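Local coordinates for protein peptidase S15/CocE/NonD (Thaumarchaeota archaeon SCGC AB-539-E09, PDB 4PF1) that acts as a serine aminopeptidase of the alpha/beta hydrolase fold, probably releasing residues from the N-termini of peptides, at residues G291-Q296 with F321-W326; V375-T380 with Q561-F566; G454-D459 with Q525-A530. All blocks are in the same frame, centred on the assembly; numbering follows the deposited sequence.

Contact 1. Residues G291-Q296 with F321-W326; sequences GGLFDQ and FVLGPW
Gly291 and Leu323 pair in parallel toward the C-terminal ends of two neighbouring strands of the alpha/beta hydrolase sheet, the two strands of a beta-alpha-beta unit whose helix is 301-309. Two straight backbone bonds, Gly291 N to Val322 O at 2.8 Å and Leu293 N to Gly324 O at 2.9 Å, flank a third from Gly324 N to Gly291 O. The chain then swings into a type I turn from Gly292 to Asp295, and Phe294 N reaches Trp326 O from above the carbonyl plane, with an N-H...O angle of 145°.

Side chains flank this ladder. Leu293 turns CG away from its own carbonyl carbon (chi1 -75°), which brings CD2 to 3.8 Å from Leu323 CD2, the two leucines crossing at about a right angle, while CD1 lies beside Pro325 CA. Leu323 has CG anti to its N (chi1 -171°), and this carries CD1 back against the carbonyl of Gly291. Replacing Leu293 with alanine would probably open a gap beside Leu323 and Pro325 that the shorter side chain could not fill. Within its own segment, Phe294 has Leu293 CB over the centre of its ring.

The turn delivers Asp295, whose OD2 is hydrogen-bonded to His328 ND1 and whose OD1 is held by the backbone N of Glu297 and Asp298; with Ser161 this is consistent with a catalytic triad. Next to Gly291, the indole of Trp326 takes Gly324 CA on one face and brings CE3 to 3.5 Å from Gly291 O.

Contact 2. Residues V375-T380 with Q561-F566; sequences VLSYET and QVSHTF
Ser377 and Ser563 point at each other across two strands whose axes run 33° from parallel, and their hydroxyls meet at 2.8 Å, OG to OG. Farther along, Glu379 stretches out in an extended chain, its CG anti to the backbone N (chi1 -172°), so that CG passes over the Ser563 carbonyl and OE2 arrives 2.5 Å from Thr565 OG1, a hydrogen bond whose exact length is doubtful. The same OE2 forms a salt bridge with Arg483, and OE1 bonds to His386; these two partners grip the buried carboxylate at both oxygens and probably keep it ionised.

Thr380 and His564 cross at about a right angle. Thr380 OG1 sits between its own N and carbonyl carbon (chi1 48°) and comes to the edge of the imidazole near its plane, 2.8 Å from ND1; Asp509 holds NE2 at the far side of the ring, fixing its rotation. Main-chain bonds complete the grip: Thr380 N to Ser563 O at 2.8 Å, and Thr565 N to Thr380 O at 3.0 Å.

With Thr380 and His564 forming a single bridge, this is an isolated beta bridge that joins the chain just beyond strand 375-379, next to the edge of the hydrolase sheet, to strand 562-566 of the C-terminal, beta-rich region characteristic of the S15 family.

Contact 3. Residues G454-D459 with Q525-A530; sequences GEWLVD and QQMLSA
Met527, Leu457 and Asp459 carry most of this contact, with the methionine laid against the end of a 3-10 segment at 456-457. Its CG is anti to the backbone N (chi1 -161°) and the chain folds at its last torsion (chi3 75°), bringing the methyl CE back over the turn. There CE lies 3.8 Å from Leu457 CD2 and 3.7 Å from Trp456 CZ3, meeting the indole obliquely. Leu457 CD2 in turn covers one face of the same indole, offset toward its rim, so methyl, leucine and tryptophan form a small apolar cluster.

Polar atoms contribute little between the segments. Met527 N gives a weak bond to Asp459 O at 3.3 Å, while Met527 CB leans against Leu457 O at 3.4 Å. The carboxylate of Asp459 turns away from the strand to form a salt bridge with Arg439. Away from the cluster, Gln526 CG rests near Val458 O, and its OE1 is held by Trp511.

The loop preceding helix 462-465 thus packs against an outermost strand, 525-534, of a four-stranded antiparallel sheet. That strand pairs with 502-510, where Leu528 and Ser529 both face Ile507 in a classic beta bulge, while Leu528 itself turns to strand 562-566.

All three contacts are buried, but their chemistry differs with their place in the fold. Contact 1 lies closest to the chain centre and is dominated by regular parallel main-chain pairing; contact 2, farther out, relies on hydroxyls, a carboxylate and an imidazole; contact 3, between a loop and a strand, is chiefly apolar and includes partly exposed residues. Contacts 1 and 2 share the hydrolase sheet, since strands 319-324 and 375-379 are neighbours and Leu323 N probably bonds to Leu376 O. Contact 3 meets contact 1 where Leu457 CD1 packs on Asp295 O, and contact 2 where Leu528 fits among Val562, His564 and Phe566.

Contact 1. Residues G291-Q296 with F321-W326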
loop_
_atom_site.group_PDB
_atom_site.type_symbol
_atom_site.label_atom_id
_atom_site.label_comp_id
_atom_site.label_asym_id
_atom_site.label_seq_id
_atom_site.Cartn_x
_atom_site.Cartn_y
_atom_site.Cartn_z
ATOM N N GLY A 291 -4.401 -23.056 22.034
ATOM C CA GLY A 291 -5.525 -22.156 21.813
ATOM C C GLY A 291 -5.100 -20.727 21.546
ATOM O O GLY A 291 -3.991 -20.323 21.906
ATOM N N GLY A 292 -5.987 -19.970 20.911
ATOM C CA GLY A 292 -5.765 -18.568 20.589
ATOM C C GLY A 292 -6.768 -17.656 21.258
ATOM O O GLY A 292 -7.971 -17.941 21.251
ATOM N N LEU A 293 -6.281 -16.538 21.821
ATOM C CA LEU A 293 -7.109 -15.533 22.508
ATOM C C LEU A 293 -8.109 -14.854 21.564
ATOM O O LEU A 293 -9.187 -14.454 22.004
ATOM C CB LEU A 293 -6.221 -14.448 23.164
ATOM C CG LEU A 293 -5.485 -14.833 24.461
ATOM C CD1 LEU A 293 -4.430 -13.792 24.812
ATOM C CD2 LEU A 293 -6.457 -14.981 25.633
ATOM N N PHE A 294 -7.746 -14.707 20.281
ATOM C CA PHE A 294 -8.587 -14.005 19.313
ATOM C C PHE A 294 -9.044 -14.925 18.166
ATOM O O PHE A 294 -9.298 -14.454 17.053
ATOM C CB PHE A 294 -7.841 -12.764 18.774
ATOM C CG PHE A 294 -7.234 -11.895 19.856
ATOM C CD1 PHE A 294 -8.042 -11.209 20.758
ATOM C CD2 PHE A 294 -5.853 -11.786 19.990
ATOM C CE1 PHE A 294 -7.479 -10.423 21.769
ATOM C CE2 PHE A 294 -5.291 -10.985 20.990
ATOM C CZ PHE A 294 -6.108 -10.313 21.877
ATOM N N ASP A 295 -9.203 -16.225 18.462
ATOM C CA ASP A 295 -9.667 -17.229 17.510
ATOM C C ASP A 295 -11.117 -16.933 17.087
ATOM O O ASP A 295 -12.043 -17.131 17.871
ATOM C CB ASP A 295 -9.553 -18.635 18.125
ATOM C CG ASP A 295 -9.594 -19.755 17.109
ATOM O OD1 ASP A 295 -10.527 -19.773 16.280
ATOM O OD2 ASP A 295 -8.688 -20.596 17.127
ATOM N N GLN A 296 -11.303 -16.464 15.834
ATOM C CA GLN A 296 -12.605 -16.075 15.284
ATOM C C GLN A 296 -13.459 -17.288 14.828
ATOM O O GLN A 296 -14.566 -17.094 14.309
ATOM C CB GLN A 296 -12.410 -15.070 14.123
ATOM C CG GLN A 296 -11.930 -15.684 12.784
ATOM C CD GLN A 296 -10.450 -16.016 12.691
ATOM O OE1 GLN A 296 -9.691 -15.935 13.663
ATOM N NE2 GLN A 296 -10.014 -16.435 11.507
ATOM N N PHE A 321 -1.527 -26.818 28.406
ATOM C CA PHE A 321 -2.366 -25.840 27.714
ATOM C C PHE A 321 -1.563 -24.589 27.363
ATOM O O PHE A 321 -0.942 -23.983 28.235
ATOM C CB PHE A 321 -3.603 -25.486 28.563
ATOM C CG PHE A 321 -4.532 -24.419 28.021
ATOM C CD1 PHE A 321 -4.946 -24.441 26.693
ATOM C CD2 PHE A 321 -5.056 -23.442 28.860
ATOM C CE1 PHE A 321 -5.815 -23.464 26.199
ATOM C CE2 PHE A 321 -5.932 -22.470 28.367
ATOM C CZ PHE A 321 -6.305 -22.486 27.041
ATOM N N VAL A 322 -1.565 -24.224 26.073
ATOM C CA VAL A 322 -0.883 -23.037 25.559
ATOM C C VAL A 322 -1.941 -22.087 24.998
ATOM O O VAL A 322 -2.737 -22.485 24.149
ATOM C CB VAL A 322 0.215 -23.376 24.505
ATOM C CG1 VAL A 322 0.916 -22.109 24.012
ATOM C CG2 VAL A 322 1.233 -24.365 25.062
ATOM N N LEU A 323 -1.970 -20.844 25.507
ATOM C CA LEU A 323 -2.916 -19.818 25.077
ATOM C C LEU A 323 -2.144 -18.592 24.579
ATOM O O LEU A 323 -1.589 -17.832 25.380
ATOM C CB LEU A 323 -3.871 -19.469 26.243
ATOM C CG LEU A 323 -5.086 -18.570 25.950
ATOM C CD1 LEU A 323 -5.986 -19.161 24.858
ATOM C CD2 LEU A 323 -5.895 -18.365 27.201
ATOM N N GLY A 324 -2.047 -18.465 23.257
ATOM C CA GLY A 324 -1.310 -17.385 22.607
ATOM C C GLY A 324 -2.169 -16.232 22.114
ATOM O O GLY A 324 -3.398 -16.341 22.084
ATOM N N PRO A 325 -1.535 -15.098 21.699
ATOM C CA PRO A 325 -2.322 -13.946 21.207
ATOM C C PRO A 325 -2.658 -14.139 19.734
ATOM O O PRO A 325 -2.250 -13.353 18.869
ATOM C CB PRO A 325 -1.362 -12.775 21.426
ATOM C CG PRO A 325 -0.000 -13.377 21.188
ATOM C CD PRO A 325 -0.081 -14.830 21.625
ATOM N N TRP A 326 -3.366 -15.222 19.443
ATOM C CA TRP A 326 -3.561 -15.655 18.082
ATOM C C TRP A 326 -4.988 -15.684 17.636
ATOM O O TRP A 326 -5.890 -15.985 18.416
ATOM C CB TRP A 326 -2.968 -17.070 17.920
ATOM C CG TRP A 326 -1.524 -17.180 18.319
ATOM C CD1 TRP A 326 -0.508 -16.341 17.964
ATOM C CD2 TRP A 326 -0.923 -18.240 19.076
ATOM N NE1 TRP A 326 0.686 -16.802 18.466
ATOM C CE2 TRP A 326 0.461 -17.964 19.158
ATOM C CE3 TRP A 326 -1.420 -19.404 19.691
ATOM C CZ2 TRP A 326 1.349 -18.788 19.863
ATOM C CZ3 TRP A 326 -0.543 -20.209 20.401
ATOM C CH2 TRP A 326 0.828 -19.910 20.468
#

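Contact 2. Residues V375-T380 with Q561-F566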
loop_
_atom_site.group_PDB
_atom_site.type_symbol
_atom_site.label_atom_id
_atom_site.label_comp_id
_atom_site.label_asym_id
_atom_site.label_seq_id
_atom_site.Cartn_x
_atom_site.Cartn_y
_atom_site.Cartn_z
ATOM N N VAL A 375 0.272 -24.527 32.194
ATOM C CA VAL A 375 -0.352 -23.496 31.372
ATOM C C VAL A 375 0.715 -22.480 30.924
ATOM O O VAL A 375 1.482 -21.965 31.743
ATOM C CB VAL A 375 -1.550 -22.809 32.098
ATOM C CG1 VAL A 375 -2.089 -21.625 31.295
ATOM C CG2 VAL A 375 -2.669 -23.809 32.382
ATOM N N LEU A 376 0.772 -22.230 29.615
ATOM C CA LEU A 376 1.657 -21.249 29.009
ATOM C C LEU A 376 0.762 -20.187 28.388
ATOM O O LEU A 376 0.074 -20.458 27.406
ATOM C CB LEU A 376 2.586 -21.926 27.977
ATOM C CG LEU A 376 3.696 -21.066 27.352
ATOM C CD1 LEU A 376 4.653 -20.515 28.413
ATOM C CD2 LEU A 376 4.473 -21.863 26.329
ATOM N N SER A 377 0.655 -19.031 29.055
ATOM C CA SER A 377 -0.266 -17.976 28.643
ATOM C C SER A 377 0.458 -16.696 28.251
ATOM O O SER A 377 1.316 -16.208 28.990
ATOM C CB SER A 377 -1.265 -17.690 29.762
ATOM O OG SER A 377 -2.061 -16.547 29.493
ATOM N N TYR A 378 0.093 -16.146 27.087
ATOM C CA TYR A 378 0.626 -14.871 26.627
ATOM C C TYR A 378 -0.318 -13.780 27.066
ATOM O O TYR A 378 -1.514 -13.830 26.762
ATOM C CB TYR A 378 0.809 -14.857 25.105
ATOM C CG TYR A 378 1.500 -13.616 24.572
ATOM C CD1 TYR A 378 0.794 -12.433 24.366
ATOM C CD2 TYR A 378 2.842 -13.647 24.205
ATOM C CE1 TYR A 378 1.414 -11.301 23.837
ATOM C CE2 TYR A 378 3.475 -12.519 23.678
ATOM C CZ TYR A 378 2.753 -11.351 23.488
ATOM O OH TYR A 378 3.361 -10.252 22.936
ATOM N N GLU A 379 0.211 -12.803 27.797
ATOM C CA GLU A 379 -0.568 -11.686 28.307
ATOM C C GLU A 379 -0.462 -10.504 27.357
ATOM O O GLU A 379 0.636 -9.980 27.149
ATOM C CB GLU A 379 -0.081 -11.305 29.716
ATOM C CG GLU A 379 -0.953 -10.281 30.426
ATOM C CD GLU A 379 -0.463 -9.866 31.801
ATOM O OE1 GLU A 379 0.709 -10.154 32.138
ATOM O OE2 GLU A 379 -1.253 -9.241 32.543
ATOM N N THR A 380 -1.603 -10.084 26.776
ATOM C CA THR A 380 -1.651 -8.926 25.879
ATOM C C THR A 380 -1.551 -7.648 26.728
ATOM O O THR A 380 -1.782 -7.692 27.937
ATOM C CB THR A 380 -2.888 -8.973 24.955
ATOM O OG1 THR A 380 -4.064 -9.251 25.719
ATOM C CG2 THR A 380 -2.740 -9.999 23.835
ATOM N N GLN A 561 -11.798 -16.353 26.827
ATOM C CA GLN A 561 -10.679 -16.190 27.761
ATOM C C GLN A 561 -9.953 -14.867 27.584
ATOM O O GLN A 561 -9.895 -14.322 26.474
ATOM C CB GLN A 561 -9.664 -17.343 27.620
ATOM C CG GLN A 561 -10.266 -18.742 27.717
ATOM C CD GLN A 561 -11.050 -18.998 28.986
ATOM O OE1 GLN A 561 -10.600 -18.711 30.101
ATOM N NE2 GLN A 561 -12.225 -19.592 28.839
ATOM N N VAL A 562 -9.409 -14.347 28.699
ATOM C CA VAL A 562 -8.606 -13.129 28.730
ATOM C C VAL A 562 -7.301 -13.375 29.500
ATOM O O VAL A 562 -7.261 -14.166 30.440
ATOM C CB VAL A 562 -9.358 -11.886 29.292
ATOM C CG1 VAL A 562 -10.416 -11.388 28.314
ATOM C CG2 VAL A 562 -9.962 -12.157 30.675
ATOM N N SER A 563 -6.246 -12.697 29.070
ATOM C CA SER A 563 -4.916 -12.659 29.667
ATOM C C SER A 563 -4.373 -11.336 29.233
ATOM O O SER A 563 -3.823 -11.217 28.136
ATOM C CB SER A 563 -4.061 -13.833 29.190
ATOM O OG SER A 563 -2.880 -13.939 29.965
ATOM N N HIS A 564 -4.735 -10.290 29.977
ATOM C CA HIS A 564 -4.490 -8.935 29.533
ATOM C C HIS A 564 -4.155 -7.980 30.661
ATOM O O HIS A 564 -4.639 -8.132 31.787
ATOM C CB HIS A 564 -5.762 -8.441 28.812
ATOM C CG HIS A 564 -5.641 -7.106 28.149
ATOM N ND1 HIS A 564 -4.897 -6.942 26.996
ATOM C CD2 HIS A 564 -6.238 -5.932 28.457
ATOM C CE1 HIS A 564 -5.033 -5.670 26.663
ATOM N NE2 HIS A 564 -5.840 -5.026 27.506
ATOM N N THR A 565 -3.367 -6.955 30.332
ATOM C CA THR A 565 -3.094 -5.853 31.228
ATOM C C THR A 565 -3.713 -4.596 30.627
ATOM O O THR A 565 -3.319 -4.175 29.540
ATOM C CB THR A 565 -1.584 -5.693 31.502
ATOM O OG1 THR A 565 -1.135 -6.804 32.271
ATOM C CG2 THR A 565 -1.260 -4.405 32.257
ATOM N N PHE A 566 -4.703 -4.023 31.320
ATOM C CA PHE A 566 -5.293 -2.740 30.955
ATOM C C PHE A 566 -4.321 -1.681 31.472
ATOM O O PHE A 566 -4.227 -1.471 32.686
ATOM C CB PHE A 566 -6.700 -2.584 31.563
ATOM C CG PHE A 566 -7.773 -3.483 30.993
ATOM C CD1 PHE A 566 -8.450 -3.134 29.827
ATOM C CD2 PHE A 566 -8.155 -4.643 31.655
ATOM C CE1 PHE A 566 -9.456 -3.957 29.309
ATOM C CE2 PHE A 566 -9.170 -5.460 31.140
ATOM C CZ PHE A 566 -9.814 -5.111 29.971
#

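Contact 3. Residues G454-D459 with Q525-A530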
loop_
_atom_site.group_PDB
_atom_site.type_symbol
_atom_site.label_atom_id
_atom_site.label_comp_id
_atom_site.label_asym_id
_atom_site.label_seq_id
_atom_site.Cartn_x
_atom_site.Cartn_y
_atom_site.Cartn_z
ATOM N N GLY A 454 -9.914 -12.847 9.823
ATOM C CA GLY A 454 -8.954 -13.271 10.834
ATOM C C GLY A 454 -8.602 -12.199 11.844
ATOM O O GLY A 454 -8.097 -12.513 12.920
ATOM N N GLU A 455 -8.883 -10.919 11.516
ATOM C CA GLU A 455 -8.563 -9.780 12.384
ATOM C C GLU A 455 -9.801 -9.207 13.101
ATOM O O GLU A 455 -9.650 -8.326 13.944
ATOM C CB GLU A 455 -7.900 -8.641 11.563
ATOM C CG GLU A 455 -6.862 -9.077 10.538
ATOM C CD GLU A 455 -6.271 -7.966 9.682
ATOM O OE1 GLU A 455 -5.203 -8.196 9.073
ATOM O OE2 GLU A 455 -6.873 -6.868 9.615
ATOM N N TRP A 456 -11.010 -9.687 12.758
ATOM C CA TRP A 456 -12.284 -9.124 13.217
ATOM C C TRP A 456 -12.479 -9.078 14.745
ATOM O O TRP A 456 -13.084 -8.120 15.225
ATOM C CB TRP A 456 -13.474 -9.802 12.505
ATOM C CG TRP A 456 -14.327 -10.752 13.300
ATOM C CD1 TRP A 456 -14.340 -12.112 13.192
ATOM C CD2 TRP A 456 -15.466 -10.405 14.103
ATOM N NE1 TRP A 456 -15.369 -12.638 13.941
ATOM C CE2 TRP A 456 -16.065 -11.612 14.526
ATOM C CE3 TRP A 456 -16.011 -9.187 14.549
ATOM C CZ2 TRP A 456 -17.166 -11.640 15.389
ATOM C CZ3 TRP A 456 -17.103 -9.216 15.403
ATOM C CH2 TRP A 456 -17.675 -10.429 15.807
ATOM N N LEU A 457 -11.937 -10.041 15.510
ATOM C CA LEU A 457 -12.139 -10.034 16.963
ATOM C C LEU A 457 -11.370 -8.909 17.698
ATOM O O LEU A 457 -11.627 -8.689 18.885
ATOM C CB LEU A 457 -11.839 -11.403 17.594
ATOM C CG LEU A 457 -12.915 -12.485 17.365
ATOM C CD1 LEU A 457 -12.569 -13.743 18.109
ATOM C CD2 LEU A 457 -14.308 -12.002 17.793
ATOM N N VAL A 458 -10.483 -8.166 16.994
ATOM C CA VAL A 458 -9.780 -7.021 17.589
ATOM C C VAL A 458 -10.246 -5.702 16.911
ATOM O O VAL A 458 -9.621 -4.658 17.097
ATOM C CB VAL A 458 -8.223 -7.161 17.621
ATOM C CG1 VAL A 458 -7.797 -8.349 18.473
ATOM C CG2 VAL A 458 -7.622 -7.246 16.219
ATOM N N ASP A 459 -11.386 -5.754 16.179
ATOM C CA ASP A 459 -11.978 -4.595 15.493
ATOM C C ASP A 459 -12.277 -3.441 16.449
ATOM O O ASP A 459 -12.639 -3.669 17.606
ATOM C CB ASP A 459 -13.296 -4.996 14.804
ATOM C CG ASP A 459 -13.204 -5.394 13.343
ATOM O OD1 ASP A 459 -12.070 -5.497 12.821
ATOM O OD2 ASP A 459 -14.264 -5.604 12.722
ATOM N N GLN A 525 -11.260 1.594 20.357
ATOM C CA GLN A 525 -12.093 0.737 21.197
ATOM C C GLN A 525 -11.854 -0.720 20.798
ATOM O O GLN A 525 -12.683 -1.342 20.123
ATOM C CB GLN A 525 -13.577 1.126 21.079
ATOM C CG GLN A 525 -13.925 2.418 21.820
ATOM C CD GLN A 525 -15.398 2.751 21.767
ATOM O OE1 GLN A 525 -16.248 1.904 21.492
ATOM N NE2 GLN A 525 -15.739 3.992 22.088
ATOM N N GLN A 526 -10.679 -1.236 21.175
ATOM C CA GLN A 526 -10.226 -2.581 20.841
ATOM C C GLN A 526 -11.060 -3.646 21.534
ATOM O O GLN A 526 -10.990 -3.777 22.760
ATOM C CB GLN A 526 -8.748 -2.743 21.232
ATOM C CG GLN A 526 -8.145 -4.097 20.846
ATOM C CD GLN A 526 -7.240 -4.637 21.922
ATOM O OE1 GLN A 526 -6.340 -3.947 22.429
ATOM N NE2 GLN A 526 -7.455 -5.890 22.289
ATOM N N MET A 527 -11.802 -4.454 20.748
ATOM C CA MET A 527 -12.558 -5.570 21.305
ATOM C C MET A 527 -11.565 -6.591 21.866
ATOM O O MET A 527 -10.509 -6.814 21.262
ATOM C CB MET A 527 -13.484 -6.198 20.259
ATOM C CG MET A 527 -14.598 -7.026 20.884
ATOM S SD MET A 527 -16.024 -7.230 19.799
ATOM C CE MET A 527 -15.363 -8.439 18.624
ATOM N N LEU A 528 -11.859 -7.142 23.053
ATOM C CA LEU A 528 -10.939 -8.043 23.747
ATOM C C LEU A 528 -11.568 -9.418 24.016
ATOM O O LEU A 528 -10.900 -10.440 23.851
ATOM C CB LEU A 528 -10.489 -7.379 25.065
ATOM C CG LEU A 528 -9.423 -8.100 25.876
ATOM C CD1 LEU A 528 -8.038 -7.907 25.267
ATOM C CD2 LEU A 528 -9.435 -7.628 27.302
ATOM N N SER A 529 -12.833 -9.436 24.450
ATOM C CA SER A 529 -13.582 -10.662 24.727
ATOM C C SER A 529 -15.053 -10.384 24.538
ATOM O O SER A 529 -15.592 -9.495 25.190
ATOM C CB SER A 529 -13.300 -11.164 26.140
ATOM O OG SER A 529 -14.086 -12.298 26.458
ATOM N N ALA A 530 -15.698 -11.098 23.607
ATOM C CA ALA A 530 -17.105 -10.872 23.307
ATOM C C ALA A 530 -17.813 -12.146 22.874
ATOM O O ALA A 530 -17.219 -12.984 22.194
ATOM C CB ALA A 530 -17.237 -9.820 22.216
#